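Local atomic coordinates of MIP07328p (Drosophila melanogaster, PDB entry 6FKK), a protein that probably acts as a membrane-anchored axon guidance cue of the semaphorin family, repelling growing axons by binding semaphorin receptors through its extracellular sema domain. Residues His161-Thr166 and Val232-Arg237. Residues are numbered along the deposited sequence; the frame is centred on the assembly and turned at random.
Sequences HLYSAT and VCKNDR
V232 and K234 approach the ring of Y163 obliquely. On the flank bearing CD2, the CG2 methyl of V232 approaches to 4.2 Å from Y163 CD2, an apolar touch. At the far end of the ring K234 CG lies 4.1 Å from Y163 CZ, and the two side chains cross at about a right angle. The phenol oxygen rests against the start of the lysine: Y163 OH is 3.2 Å from K234 CA and 3.3 Å from K234 CB. The carbonyl oxygen K234 O is also near, at 3.3 Å from Y163 OH. With CG anti to its own carbonyl carbon (chi1 -71°), the tyrosine reaches from strand 161-165 towards 232-234. Both segments belong to the sema domain, a seven-bladed beta-propeller as in other semaphorins, and the contact joins two neighbouring sheets of it: strand 161-165 is the middle of a three-stranded antiparallel sheet, and strand 225-233 pairs antiparallel with 206-214 in another. V207 and F209 of that last strand also touch Y163, which is buried between the sheets. Replacing the tyrosine by an alanine here would probably open a gap between them and leave V232 CG2 and the base of K234 without their aromatic neighbour. K234 is the second residue of a type I beta turn from C233 to D236, closed by a weak hydrogen bond, D236 N to C233 O, of 3.3 Å. The lysine chain bends at chi3 (-64°), and its NZ forms salt bridges with E202 and D159, carboxylates that probably help to keep its amine charged. Just before it, C233 is linked by a disulfide to C343, tying the end of strand 225-233 to a loop.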
loop_
_atom_site.group_PDB
_atom_site.type_symbol
_atom_site.label_atom_id
_atom_site.label_comp_id
_atom_site.label_asym_id
_atom_site.label_seq_id
_atom_site.Cartn_x
_atom_site.Cartn_y
_atom_site.Cartn_z
ATOM N N HIS A 161 -18.492 5.834 -6.714
ATOM C CA HIS A 161 -17.881 5.662 -8.023
ATOM C C HIS A 161 -16.580 4.884 -7.886
ATOM O O HIS A 161 -15.937 4.884 -6.834
ATOM C CB HIS A 161 -17.621 7.009 -8.712
ATOM C CG HIS A 161 -18.871 7.740 -9.091
ATOM N ND1 HIS A 161 -19.489 7.575 -10.311
ATOM C CD2 HIS A 161 -19.620 8.637 -8.408
ATOM C CE1 HIS A 161 -20.565 8.340 -10.365
ATOM N NE2 HIS A 161 -20.667 8.995 -9.223
ATOM N N LEU A 162 -16.198 4.217 -8.973
ATOM C CA LEU A 162 -14.994 3.397 -9.012
ATOM C C LEU A 162 -13.874 4.180 -9.686
ATOM O O LEU A 162 -13.983 4.538 -10.863
ATOM C CB LEU A 162 -15.256 2.085 -9.753
ATOM C CG LEU A 162 -14.063 1.140 -9.902
ATOM C CD1 LEU A 162 -13.529 0.743 -8.540
ATOM C CD2 LEU A 162 -14.454 -0.090 -10.704
ATOM N N TYR A 163 -12.804 4.442 -8.939
ATOM C CA TYR A 163 -11.628 5.143 -9.453
ATOM C C TYR A 163 -10.561 4.097 -9.751
ATOM O O TYR A 163 -9.870 3.621 -8.846
ATOM C CB TYR A 163 -11.142 6.192 -8.458
ATOM C CG TYR A 163 -12.068 7.381 -8.346
ATOM C CD1 TYR A 163 -13.238 7.307 -7.603
ATOM C CD2 TYR A 163 -11.779 8.575 -8.993
ATOM C CE1 TYR A 163 -14.093 8.386 -7.504
ATOM C CE2 TYR A 163 -12.628 9.663 -8.898
ATOM C CZ TYR A 163 -13.784 9.562 -8.153
ATOM O OH TYR A 163 -14.637 10.635 -8.055
ATOM N N SER A 164 -10.432 3.737 -11.025
ATOM C CA SER A 164 -9.563 2.648 -11.446
ATOM C C SER A 164 -8.286 3.187 -12.077
ATOM O O SER A 164 -8.304 4.208 -12.771
ATOM C CB SER A 164 -10.285 1.735 -12.438
ATOM O OG SER A 164 -9.456 0.656 -12.839
ATOM N N ALA A 165 -7.179 2.488 -11.830
ATOM C CA ALA A 165 -5.890 2.784 -12.448
ATOM C C ALA A 165 -5.335 1.479 -13.007
ATOM O O ALA A 165 -4.906 0.613 -12.241
ATOM C CB ALA A 165 -4.918 3.401 -11.449
ATOM N N THR A 166 -5.340 1.335 -14.331
ATOM C CA THR A 166 -4.939 0.075 -14.946
ATOM C C THR A 166 -4.549 0.351 -16.399
ATOM O O THR A 166 -4.128 1.462 -16.732
ATOM C CB THR A 166 -6.075 -0.957 -14.792
ATOM O OG1 THR A 166 -5.752 -2.154 -15.515
ATOM C CG2 THR A 166 -7.387 -0.388 -15.303
ATOM N N VAL A 232 -6.765 13.365 -7.855
ATOM C CA VAL A 232 -7.836 13.869 -8.705
ATOM C C VAL A 232 -8.965 14.354 -7.808
ATOM O O VAL A 232 -9.183 13.826 -6.714
ATOM C CB VAL A 232 -8.355 12.800 -9.695
ATOM C CG1 VAL A 232 -7.308 12.483 -10.748
ATOM C CG2 VAL A 232 -8.760 11.539 -8.948
ATOM N N CYS A 233 -9.680 15.376 -8.271
ATOM C CA CYS A 233 -10.871 15.838 -7.571
ATOM C C CYS A 233 -12.034 14.908 -7.888
ATOM O O CYS A 233 -12.256 14.555 -9.050
ATOM C CB CYS A 233 -11.223 17.272 -7.969
ATOM S SG CYS A 233 -10.079 18.553 -7.396
ATOM N N LYS A 234 -12.777 14.512 -6.855
ATOM C CA LYS A 234 -13.907 13.619 -7.080
ATOM C C LYS A 234 -15.047 14.327 -7.800
ATOM O O LYS A 234 -15.767 13.701 -8.585
ATOM C CB LYS A 234 -14.389 13.033 -5.752
ATOM C CG LYS A 234 -13.334 12.221 -5.016
ATOM C CD LYS A 234 -13.922 11.460 -3.835
ATOM C CE LYS A 234 -14.453 12.399 -2.767
ATOM N NZ LYS A 234 -14.808 11.681 -1.510
ATOM N N ASN A 235 -15.219 15.628 -7.557
ATOM C CA ASN A 235 -16.268 16.412 -8.196
ATOM C C ASN A 235 -15.886 16.886 -9.594
ATOM O O ASN A 235 -16.535 17.795 -10.128
ATOM C CB ASN A 235 -16.633 17.612 -7.320
ATOM C CG ASN A 235 -15.543 18.666 -7.287
ATOM O OD1 ASN A 235 -14.360 18.361 -7.453
ATOM N ND2 ASN A 235 -15.936 19.916 -7.070
ATOM N N ASP A 236 -14.851 16.300 -10.190
ATOM C CA ASP A 236 -14.435 16.686 -11.531
ATOM C C ASP A 236 -15.493 16.262 -12.543
ATOM O O ASP A 236 -15.902 15.098 -12.579
ATOM C CB ASP A 236 -13.083 16.051 -11.864
ATOM C CG ASP A 236 -12.347 16.777 -12.982
ATOM O OD1 ASP A 236 -13.012 17.401 -13.836
ATOM O OD2 ASP A 236 -11.098 16.721 -13.003
ATOM N N ARG A 237 -15.951 17.215 -13.357
ATOM C CA ARG A 237 -16.910 16.944 -14.420
ATOM C C ARG A 237 -16.286 17.075 -15.805
ATOM O O ARG A 237 -17.011 17.193 -16.799
ATOM C CB ARG A 237 -18.116 17.878 -14.312
ATOM C CG ARG A 237 -18.877 17.817 -13.003
ATOM C CD ARG A 237 -20.143 18.654 -13.110
ATOM N NE ARG A 237 -20.590 19.170 -11.821
ATOM C CZ ARG A 237 -21.538 20.091 -11.680
ATOM N NH1 ARG A 237 -22.134 20.594 -12.752
ATOM N NH2 ARG A 237 -21.887 20.513 -10.472
#